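Local coordinates for protein mini spindles (Drosophila melanogaster, PDB 5VJC) that probably binds tubulin through TOG domains built of HEAT repeats, and so promotes microtubule dynamics and formation of the mitotic spindle, at residues Gln117-Leu122 / Tyr127-Asn132; Ser135-His140 / Arg161-Val166; Glu190-Leu195 / Arg213-Gln218; Asn232-Val237 / Lys247-Leu252. One frame throughout, in Å; residues are numbered along the deposited sequence.

How the interactions relate
All four contacts lie in the TOG domain, an all-helical array of HEAT-repeat type, and follow one another along the chain without overlap. Interaction 1 and interaction 2 have centres about 9 Å apart and share helix 131-142; the backbone N of L129 is probably hydrogen-bonded to the O of V166, 3.0 Å away. Interactions 3 and 4 form a second pair, with centres about 10 Å apart, in which I215 packs on I234 and A216 on the I249 backbone. Between the pairs, the salt bridge from R161 NH2 to E194 OE1 (3.0 Å) ties interaction 2 to interaction 3. Packing within each pair and the salt bridge between them thus connect successive helices, consistent with a solenoid that holds a tubulin-binding surface in shape.

Interaction 1 (Gln117-Leu122 / Tyr127-Asn132); sequences QVFQVL and YILAEN
L122 and Y127 meet where helix 105-124 gives way to the link into helix 131-142. The backbone N of Y127 donates to the O of L122 at 2.8 Å, in the carbonyl plane and with an N-H...O angle of 153°, so the chain is pinned as it leaves the helix. Their side chains lie alongside each other and point the same way: L122 CD2 sits 3.9 Å from Y127 CD2, approaching the ring obliquely. With Y127 CG anti to the backbone N (chi1 178°), the ring is carried along the leucine. L122 CD1 reaches L129 CD2 at 3.9 Å, the two leucines crossing at about a right angle. L122 CD1 also rests 3.8 Å above one face of the F119 ring, toward its rim. L129 CD2 approaches F119 CE1 at 4.2 Å. This cluster of F119, L122 and L129 is the tight part, and L89 of helix 89-99 and V166 of helix 150-166 close around it. On the loose side, I128 points away from helix 105-124 and is exposed, while the hydroxyl of Y127 extends to E133 and K14. Cutting L122 back to an alanine is likely to open a gap between the F119 face and L129 and deprive the tyrosine ring of one of its apolar neighbours. A branched leucine suits the place: CD2 faces mainly the tyrosine, while CD1 reaches F119 and L129 and still grazes the tyrosine ring. One directional backbone bond thus fixes the turn, apolar contacts bury the leucine side chains, and the tyrosine supplies an apolar ring with a polar end.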
# COMPACT_ATOMS: atom_id res chain seq x y z
N GLN A 117 -13.78 -0.38 -4.18
CA GLN A 117 -14.82 -1.29 -4.69
C GLN A 117 -14.25 -2.70 -4.92
O GLN A 117 -14.90 -3.71 -4.62
CB GLN A 117 -15.43 -0.80 -6.01
CG GLN A 117 -15.93 0.65 -6.13
CD GLN A 117 -16.20 1.00 -7.60
OE1 GLN A 117 -15.55 1.88 -8.19
NE2 GLN A 117 -17.14 0.27 -8.21
N VAL A 118 -13.04 -2.76 -5.46
CA VAL A 118 -12.37 -4.05 -5.69
C VAL A 118 -12.15 -4.82 -4.40
O VAL A 118 -12.48 -6.01 -4.31
CB VAL A 118 -11.01 -3.86 -6.39
CG1 VAL A 118 -10.17 -5.14 -6.32
CG2 VAL A 118 -11.22 -3.43 -7.83
N PHE A 119 -11.58 -4.17 -3.38
CA PHE A 119 -11.24 -4.91 -2.17
C PHE A 119 -12.48 -5.31 -1.38
O PHE A 119 -12.48 -6.35 -0.74
CB PHE A 119 -10.23 -4.13 -1.32
CG PHE A 119 -8.83 -4.35 -1.77
CD1 PHE A 119 -8.08 -5.40 -1.25
CD2 PHE A 119 -8.29 -3.59 -2.80
CE1 PHE A 119 -6.80 -5.66 -1.71
CE2 PHE A 119 -6.99 -3.84 -3.26
CZ PHE A 119 -6.25 -4.88 -2.71
N GLN A 120 -13.56 -4.52 -1.49
CA GLN A 120 -14.85 -4.95 -0.96
C GLN A 120 -15.33 -6.26 -1.60
O GLN A 120 -15.78 -7.17 -0.90
CB GLN A 120 -15.92 -3.86 -1.14
CG GLN A 120 -17.16 -4.17 -0.29
CD GLN A 120 -16.80 -4.40 1.18
OE1 GLN A 120 -16.20 -3.54 1.82
NE2 GLN A 120 -17.14 -5.58 1.71
N VAL A 121 -15.22 -6.36 -2.92
CA VAL A 121 -15.52 -7.62 -3.61
C VAL A 121 -14.65 -8.77 -3.09
O VAL A 121 -15.15 -9.86 -2.79
CB VAL A 121 -15.35 -7.49 -5.14
CG1 VAL A 121 -15.38 -8.87 -5.83
CG2 VAL A 121 -16.45 -6.61 -5.70
N LEU A 122 -13.36 -8.52 -2.92
CA LEU A 122 -12.46 -9.57 -2.41
C LEU A 122 -12.86 -10.01 -0.99
O LEU A 122 -12.84 -11.20 -0.65
CB LEU A 122 -11.01 -9.08 -2.41
CG LEU A 122 -10.48 -8.58 -3.76
CD1 LEU A 122 -8.99 -8.23 -3.66
CD2 LEU A 122 -10.74 -9.61 -4.86
N TYR A 127 -11.84 -13.78 -0.74
CA TYR A 127 -10.61 -14.02 -1.49
C TYR A 127 -9.41 -13.66 -0.61
O TYR A 127 -9.46 -12.70 0.15
CB TYR A 127 -10.60 -13.23 -2.80
CG TYR A 127 -9.33 -13.39 -3.62
CD1 TYR A 127 -9.09 -14.54 -4.37
CD2 TYR A 127 -8.36 -12.38 -3.64
CE1 TYR A 127 -7.91 -14.70 -5.11
CE2 TYR A 127 -7.19 -12.51 -4.40
CZ TYR A 127 -6.97 -13.68 -5.13
OH TYR A 127 -5.81 -13.82 -5.86
N ILE A 128 -8.36 -14.45 -0.74
CA ILE A 128 -7.08 -14.28 -0.06
C ILE A 128 -6.03 -13.87 -1.08
O ILE A 128 -5.81 -14.62 -2.03
CB ILE A 128 -6.67 -15.61 0.61
CG1 ILE A 128 -7.63 -15.92 1.75
CG2 ILE A 128 -5.24 -15.57 1.11
CD1 ILE A 128 -7.71 -14.82 2.72
N LEU A 129 -5.39 -12.71 -0.93
CA LEU A 129 -4.38 -12.29 -1.90
C LEU A 129 -3.23 -13.28 -1.98
O LEU A 129 -2.72 -13.76 -0.95
CB LEU A 129 -3.79 -10.91 -1.59
CG LEU A 129 -4.53 -9.57 -1.67
CD1 LEU A 129 -3.50 -8.43 -1.59
CD2 LEU A 129 -5.36 -9.44 -2.92
N ALA A 130 -2.81 -13.58 -3.20
CA ALA A 130 -1.55 -14.29 -3.39
C ALA A 130 -0.42 -13.45 -2.80
O ALA A 130 -0.51 -12.21 -2.77
CB ALA A 130 -1.31 -14.55 -4.88
N GLU A 131 0.63 -14.12 -2.32
CA GLU A 131 1.84 -13.44 -1.87
C GLU A 131 2.34 -12.41 -2.92
O GLU A 131 2.71 -11.27 -2.58
CB GLU A 131 2.94 -14.47 -1.56
CG GLU A 131 4.26 -13.86 -1.22
CD GLU A 131 4.17 -12.99 0.02
OE1 GLU A 131 3.65 -13.50 1.04
OE2 GLU A 131 4.59 -11.80 -0.02
N ASN A 132 2.27 -12.79 -4.19
CA ASN A 132 2.73 -11.92 -5.27
C ASN A 132 1.84 -10.70 -5.46
O ASN A 132 2.33 -9.63 -5.76
CB ASN A 132 2.80 -12.69 -6.58
CG ASN A 132 3.58 -13.97 -6.44
OD1 ASN A 132 3.19 -14.89 -5.70
ND2 ASN A 132 4.71 -14.03 -7.14

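Interaction 2 (Ser135-His140 / Arg161-Val166); sequences SSFVPH and RQVILV
F137 and V163 are brought together by their first torsions: the phenylalanine CG is anti to the backbone N (chi1 177°), which swings the ring out toward helix 150-166, and the valine has CG1 anti to its own N (chi1 174°), which aims CG1 at V138 and CG2 at F137. V163 CG2 comes up to the edge of the F137 ring, near the ring plane, and stands 4.0 Å from F137 CE2. V163 CG1 turns to V138 and meets V138 CG2 at 3.9 Å. Both pairs of side chains cross obliquely. A valine fits here because its fork, set close to the backbone, can touch two successive residues of the facing helix while the CA atoms of V138 and V163 stay 8.2 Å apart. F137 reaches farther with its flat ring, whereas V138 meets the helix with a short methyl. No polar group takes part between the two segments, and all three side chains are buried, so the contact rests on apolar packing alone. Just beyond it P139, which has no N-H to give, interrupts the helical bonding, and the N of H140 makes a weak bond to the O of F137 at 3.2 Å; helix 131-142 is kinked there. Around the contact, F137 also packs on L93 and T97 of helix 89-99 and on L115 of helix 105-124, V163 packs on F119, and V138 on Y175 of helix 169-178. The contact therefore stands at the meeting of five helices, near the centre of the chain.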
# COMPACT_ATOMS: atom_id res chain seq x y z
N SER A 135 2.68 -8.32 -2.48
CA SER A 135 4.03 -7.78 -2.65
C SER A 135 4.15 -6.79 -3.80
O SER A 135 4.92 -5.85 -3.73
CB SER A 135 5.03 -8.92 -2.87
OG SER A 135 5.35 -9.50 -1.63
N SER A 136 3.41 -7.04 -4.87
CA SER A 136 3.51 -6.20 -6.06
C SER A 136 2.82 -4.87 -5.84
O SER A 136 3.06 -3.91 -6.58
CB SER A 136 2.86 -6.88 -7.25
OG SER A 136 1.45 -6.83 -7.10
N PHE A 137 1.94 -4.82 -4.83
CA PHE A 137 0.96 -3.75 -4.73
C PHE A 137 1.18 -2.82 -3.54
O PHE A 137 1.25 -1.62 -3.72
CB PHE A 137 -0.45 -4.35 -4.65
CG PHE A 137 -1.54 -3.33 -4.47
CD1 PHE A 137 -1.74 -2.33 -5.41
CD2 PHE A 137 -2.36 -3.36 -3.34
CE1 PHE A 137 -2.76 -1.37 -5.24
CE2 PHE A 137 -3.39 -2.42 -3.17
CZ PHE A 137 -3.58 -1.43 -4.11
N VAL A 138 1.28 -3.39 -2.35
CA VAL A 138 1.30 -2.59 -1.11
C VAL A 138 2.44 -1.55 -0.98
O VAL A 138 2.16 -0.44 -0.57
CB VAL A 138 1.31 -3.52 0.11
CG1 VAL A 138 1.30 -2.73 1.44
CG2 VAL A 138 0.12 -4.47 0.03
N PRO A 139 3.70 -1.90 -1.33
CA PRO A 139 4.77 -0.89 -1.19
C PRO A 139 4.49 0.36 -2.02
O PRO A 139 4.80 1.49 -1.59
CB PRO A 139 6.03 -1.60 -1.71
CG PRO A 139 5.72 -3.02 -1.68
CD PRO A 139 4.24 -3.20 -1.78
N HIS A 140 3.90 0.15 -3.19
CA HIS A 140 3.63 1.21 -4.12
C HIS A 140 2.44 2.03 -3.67
O HIS A 140 2.44 3.26 -3.80
CB HIS A 140 3.41 0.65 -5.53
CG HIS A 140 4.55 -0.17 -6.02
ND1 HIS A 140 5.75 0.39 -6.41
CD2 HIS A 140 4.70 -1.51 -6.13
CE1 HIS A 140 6.58 -0.58 -6.77
NE2 HIS A 140 5.97 -1.74 -6.61
N ARG A 161 -6.48 -0.24 4.62
CA ARG A 161 -7.17 -0.87 5.74
C ARG A 161 -8.15 -1.93 5.30
O ARG A 161 -8.68 -2.67 6.13
CB ARG A 161 -7.84 0.20 6.59
CG ARG A 161 -6.78 0.99 7.35
CD ARG A 161 -7.37 2.17 8.12
NE ARG A 161 -6.30 2.98 8.69
CZ ARG A 161 -6.50 3.99 9.54
NH1 ARG A 161 -7.73 4.28 9.95
NH2 ARG A 161 -5.46 4.68 9.99
N GLN A 162 -8.35 -2.04 3.99
CA GLN A 162 -8.98 -3.21 3.40
C GLN A 162 -7.97 -4.31 3.09
O GLN A 162 -8.27 -5.47 3.27
CB GLN A 162 -9.70 -2.83 2.11
CG GLN A 162 -10.89 -1.92 2.30
CD GLN A 162 -11.45 -1.53 0.97
OE1 GLN A 162 -10.75 -0.92 0.15
NE2 GLN A 162 -12.69 -1.93 0.72
N VAL A 163 -6.79 -3.93 2.60
CA VAL A 163 -5.76 -4.91 2.26
C VAL A 163 -5.43 -5.81 3.45
O VAL A 163 -5.28 -7.03 3.28
CB VAL A 163 -4.48 -4.22 1.77
CG1 VAL A 163 -3.37 -5.24 1.57
CG2 VAL A 163 -4.75 -3.48 0.44
N ILE A 164 -5.34 -5.23 4.65
CA ILE A 164 -4.95 -6.01 5.81
C ILE A 164 -6.00 -7.06 6.17
O ILE A 164 -5.71 -7.95 6.93
CB ILE A 164 -4.71 -5.14 7.07
CG1 ILE A 164 -5.99 -4.40 7.45
CG2 ILE A 164 -3.57 -4.18 6.83
CD1 ILE A 164 -5.77 -3.25 8.42
N LEU A 165 -7.20 -6.95 5.61
CA LEU A 165 -8.22 -7.97 5.86
C LEU A 165 -8.04 -9.17 4.93
O LEU A 165 -8.58 -10.24 5.20
CB LEU A 165 -9.62 -7.37 5.68
CG LEU A 165 -9.86 -6.13 6.57
CD1 LEU A 165 -11.22 -5.49 6.30
CD2 LEU A 165 -9.71 -6.52 8.03
N VAL A 166 -7.28 -9.01 3.85
CA VAL A 166 -7.12 -10.09 2.88
C VAL A 166 -5.65 -10.43 2.58
O VAL A 166 -5.37 -11.15 1.62
CB VAL A 166 -7.81 -9.77 1.53
CG1 VAL A 166 -9.34 -9.76 1.69
CG2 VAL A 166 -7.27 -8.45 0.91

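Interaction 3 (Glu190-Leu195 / Arg213-Gln218); sequences ECLDEL and REIARQ
Neighbouring helices of the HEAT-repeat array, 185-202 and 209-217, pack here through L192 and L195 on one side and, on the other, through I215, and Q218 just after that helix. I215 occupies the middle, with its CA 7.5 Å from that of L192, and its two branches are shared out. I215 CG2, anti to the backbone N, touches L192 CD2 at 4.0 Å; I215 CG1, placed beside that N (chi1 -71°), meets L195 CD1 at 4.1 Å. Both leucines slide past the isoleucine in the opposite direction, so the side chains lie alongside rather than butting end on. The second methyl of L192, CD1, finds the CB of Q218 at 4.0 Å. The glutamine thus contributes its aliphatic root, while its chain bends at chi2 (-67°) before the amide. Leucines three residues apart come to the same face of helix 185-202, which is why a single beta-branched residue can answer both. Beyond the two segments, L195 also packs on F173 and M177 of helix 169-178, and L192 on A229 of helix 224-241. Because no hydrogen bond or ion pair joins the two segments, the contact depends on close fit of aliphatic groups, most of them buried.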
# COMPACT_ATOMS: atom_id res chain seq x y z
N GLU A 190 2.99 10.17 8.14
CA GLU A 190 1.78 9.39 7.90
C GLU A 190 2.00 7.91 8.16
O GLU A 190 1.11 7.21 8.67
CB GLU A 190 1.27 9.61 6.46
CG GLU A 190 0.74 11.03 6.20
CD GLU A 190 -0.53 11.35 7.00
OE1 GLU A 190 -1.12 10.42 7.58
OE2 GLU A 190 -0.94 12.53 7.04
N CYS A 191 3.21 7.41 7.86
CA CYS A 191 3.52 6.03 8.18
C CYS A 191 3.55 5.83 9.69
O CYS A 191 3.03 4.84 10.19
CB CYS A 191 4.84 5.59 7.53
SG CYS A 191 4.69 5.28 5.74
N LEU A 192 4.13 6.78 10.42
CA LEU A 192 4.09 6.69 11.89
C LEU A 192 2.66 6.62 12.46
O LEU A 192 2.37 5.76 13.29
CB LEU A 192 4.85 7.85 12.52
CG LEU A 192 6.38 7.73 12.44
CD1 LEU A 192 7.06 9.11 12.62
CD2 LEU A 192 6.90 6.69 13.44
N ASP A 193 1.78 7.51 12.00
CA ASP A 193 0.36 7.47 12.38
C ASP A 193 -0.30 6.12 12.02
O ASP A 193 -1.14 5.60 12.75
CB ASP A 193 -0.43 8.62 11.71
CG ASP A 193 -0.09 10.00 12.29
OD1 ASP A 193 0.61 10.08 13.32
OD2 ASP A 193 -0.53 11.01 11.70
N GLU A 194 0.08 5.55 10.88
CA GLU A 194 -0.47 4.25 10.50
C GLU A 194 0.04 3.16 11.43
O GLU A 194 -0.72 2.27 11.83
CB GLU A 194 -0.15 3.94 9.03
CG GLU A 194 -1.05 2.84 8.44
CD GLU A 194 -2.53 3.24 8.40
OE1 GLU A 194 -2.86 4.44 8.57
OE2 GLU A 194 -3.37 2.36 8.15
N LEU A 195 1.31 3.22 11.80
CA LEU A 195 1.84 2.26 12.75
C LEU A 195 1.05 2.31 14.06
O LEU A 195 0.73 1.27 14.65
CB LEU A 195 3.33 2.49 13.01
CG LEU A 195 4.25 2.22 11.79
CD1 LEU A 195 5.65 2.83 11.96
CD2 LEU A 195 4.34 0.71 11.46
N ARG A 213 12.15 0.22 18.65
CA ARG A 213 13.44 0.90 18.58
C ARG A 213 13.45 1.89 17.43
O ARG A 213 13.67 3.10 17.59
CB ARG A 213 14.54 -0.14 18.39
CG ARG A 213 15.94 0.27 18.81
CD ARG A 213 16.77 -0.99 19.10
NE ARG A 213 15.96 -2.10 19.62
CZ ARG A 213 15.97 -3.34 19.14
NH1 ARG A 213 16.73 -3.66 18.09
NH2 ARG A 213 15.20 -4.28 19.69
N GLU A 214 13.17 1.34 16.25
CA GLU A 214 13.08 2.07 15.00
C GLU A 214 12.12 3.26 15.09
O GLU A 214 12.47 4.37 14.68
CB GLU A 214 12.65 1.10 13.89
CG GLU A 214 12.83 1.60 12.48
CD GLU A 214 14.27 1.94 12.17
OE1 GLU A 214 15.17 1.30 12.76
OE2 GLU A 214 14.50 2.87 11.36
N ILE A 215 10.93 3.03 15.64
CA ILE A 215 9.94 4.10 15.79
C ILE A 215 10.47 5.22 16.68
O ILE A 215 10.29 6.41 16.39
CB ILE A 215 8.61 3.57 16.38
CG1 ILE A 215 7.86 2.70 15.36
CG2 ILE A 215 7.72 4.74 16.82
CD1 ILE A 215 6.86 1.70 15.99
N ALA A 216 11.15 4.83 17.77
CA ALA A 216 11.63 5.80 18.76
C ALA A 216 12.71 6.74 18.18
O ALA A 216 12.76 7.92 18.54
CB ALA A 216 12.16 5.06 20.00
N ARG A 217 13.53 6.22 17.28
CA ARG A 217 14.53 7.02 16.59
C ARG A 217 13.93 8.27 15.94
O ARG A 217 14.60 9.30 15.83
CB ARG A 217 15.25 6.19 15.53
CG ARG A 217 16.26 5.20 16.07
CD ARG A 217 16.90 4.41 14.94
NE ARG A 217 17.90 3.45 15.42
CZ ARG A 217 19.18 3.76 15.67
NH1 ARG A 217 19.62 5.00 15.48
NH2 ARG A 217 20.01 2.82 16.09
N GLN A 218 12.67 8.18 15.52
CA GLN A 218 12.01 9.27 14.81
C GLN A 218 11.61 10.42 15.73
O GLN A 218 11.17 11.48 15.27
CB GLN A 218 10.76 8.74 14.09
CG GLN A 218 11.05 7.63 13.11
CD GLN A 218 11.86 8.12 11.93
OE1 GLN A 218 11.65 9.22 11.44
NE2 GLN A 218 12.81 7.31 11.49

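Interaction 4 (Asn232-Val237 / Lys247-Leu252); sequences NCIVQV and KMIGHL
I234 and I249 meet through their gamma methyls, and the side chain of I234, in helix 224-241, can be traced outward. I234 CB points toward the segment 247-252 but remains 4.7 Å from I249 CG2, just beyond touching distance. From it, I234 CG2 is the nearest branch, 3.7 Å from I249 CG2. I234 CG1, 4.4 Å from I249 CG2, mainly carries the chain onward; it sits beside the backbone N (chi1 -67°), and the further turn at chi2 (-57°) brings I234 CD1 back to within 4.0 Å of I249 CG2. One methyl of I249 is therefore met by two ends of the I234 fork, a good use of a beta-branched residue with an extra carbon. I249 can offer CG2 because its CG1 takes the crowded position between the backbone N and the carbonyl carbon. One helical turn farther on, V237 CG1 receives the CE of M248 at 4.0 Å. The long, flexible methionine suits that wider gap, where the CA atoms of V237 and M248 stand 9.8 Å apart: its chain runs extended to SD and bends at chi3 to present the terminal methyl. All four residues are buried, and no hydrogen bond links the segments. G250 follows with a positive phi of 76°, which favours glycine, and lets the chain leave the short, weakly bonded helix 245-248. Among its neighbours, I234 lies on I215 of helix 209-217 and on L260 of helix 254-264, V237 packs on I199 of helix 185-202, and M248 rests on V212, so the contact links the last helices of the array.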
# COMPACT_ATOMS: atom_id res chain seq x y z
N ASN A 232 3.44 10.00 19.72
CA ASN A 232 2.12 9.38 19.85
C ASN A 232 2.19 7.89 19.68
O ASN A 232 1.46 7.14 20.34
CB ASN A 232 1.14 9.97 18.84
CG ASN A 232 0.67 11.34 19.23
OD1 ASN A 232 0.69 11.70 20.41
ND2 ASN A 232 0.26 12.13 18.25
N CYS A 233 3.11 7.45 18.83
CA CYS A 233 3.21 6.03 18.56
C CYS A 233 3.86 5.29 19.73
O CYS A 233 3.41 4.21 20.10
CB CYS A 233 3.99 5.78 17.26
SG CYS A 233 3.89 4.06 16.76
N ILE A 234 4.90 5.88 20.32
CA ILE A 234 5.57 5.24 21.45
C ILE A 234 4.65 5.26 22.68
O ILE A 234 4.63 4.31 23.45
CB ILE A 234 6.92 5.91 21.76
CG1 ILE A 234 7.89 5.65 20.61
CG2 ILE A 234 7.53 5.37 23.05
CD1 ILE A 234 8.10 4.17 20.32
N VAL A 235 3.87 6.33 22.82
CA VAL A 235 2.88 6.43 23.89
C VAL A 235 1.89 5.26 23.82
O VAL A 235 1.59 4.61 24.83
CB VAL A 235 2.11 7.76 23.83
CG1 VAL A 235 0.81 7.67 24.63
CG2 VAL A 235 2.97 8.91 24.33
N GLN A 236 1.40 4.98 22.62
CA GLN A 236 0.48 3.87 22.42
C GLN A 236 1.17 2.57 22.78
O GLN A 236 0.57 1.67 23.40
CB GLN A 236 -0.04 3.85 20.98
CG GLN A 236 -0.84 2.64 20.63
CD GLN A 236 -2.12 2.52 21.45
OE1 GLN A 236 -3.00 3.38 21.38
NE2 GLN A 236 -2.21 1.46 22.25
N VAL A 237 2.44 2.46 22.41
CA VAL A 237 3.21 1.29 22.80
C VAL A 237 3.28 1.23 24.34
O VAL A 237 3.20 0.15 24.92
CB VAL A 237 4.62 1.28 22.19
CG1 VAL A 237 5.44 0.15 22.74
CG2 VAL A 237 4.55 1.17 20.66
N LYS A 247 12.87 0.08 28.02
CA LYS A 247 13.93 -0.83 27.66
C LYS A 247 13.91 -1.10 26.15
O LYS A 247 14.93 -1.49 25.56
CB LYS A 247 13.80 -2.13 28.47
CG LYS A 247 14.09 -3.43 27.71
CD LYS A 247 15.55 -3.85 27.84
CE LYS A 247 15.89 -5.00 26.89
NZ LYS A 247 17.36 -5.24 26.75
N MET A 248 12.76 -0.87 25.52
CA MET A 248 12.58 -1.13 24.09
C MET A 248 12.92 0.08 23.19
O MET A 248 13.37 -0.11 22.05
CB MET A 248 11.14 -1.58 23.80
CG MET A 248 10.75 -2.91 24.42
SD MET A 248 9.19 -3.59 23.80
CE MET A 248 8.02 -2.37 24.38
N ILE A 249 12.72 1.30 23.68
CA ILE A 249 12.95 2.48 22.86
C ILE A 249 14.43 2.77 22.63
O ILE A 249 14.77 3.75 21.97
CB ILE A 249 12.30 3.75 23.46
CG1 ILE A 249 12.72 3.94 24.92
CG2 ILE A 249 10.78 3.71 23.30
CD1 ILE A 249 12.17 5.22 25.53
N GLY A 250 15.30 1.93 23.17
CA GLY A 250 16.73 2.20 23.11
C GLY A 250 17.10 3.27 24.12
O GLY A 250 16.70 3.21 25.28
N HIS A 251 17.86 4.27 23.68
CA HIS A 251 18.35 5.31 24.59
C HIS A 251 18.18 6.71 23.97
O HIS A 251 18.75 6.99 22.92
CB HIS A 251 19.82 5.05 24.93
CG HIS A 251 20.19 3.60 24.95
ND1 HIS A 251 20.48 2.88 23.81
CD2 HIS A 251 20.29 2.72 25.98
CE1 HIS A 251 20.76 1.63 24.14
NE2 HIS A 251 20.65 1.51 25.45
N LEU A 252 17.42 7.58 24.63
CA LEU A 252 16.96 8.82 23.98
C LEU A 252 17.43 10.13 24.63
O LEU A 252 17.77 10.18 25.81
CB LEU A 252 15.44 8.84 23.94
CG LEU A 252 14.66 8.10 22.87
CD1 LEU A 252 14.64 6.61 23.15
CD2 LEU A 252 13.24 8.65 22.84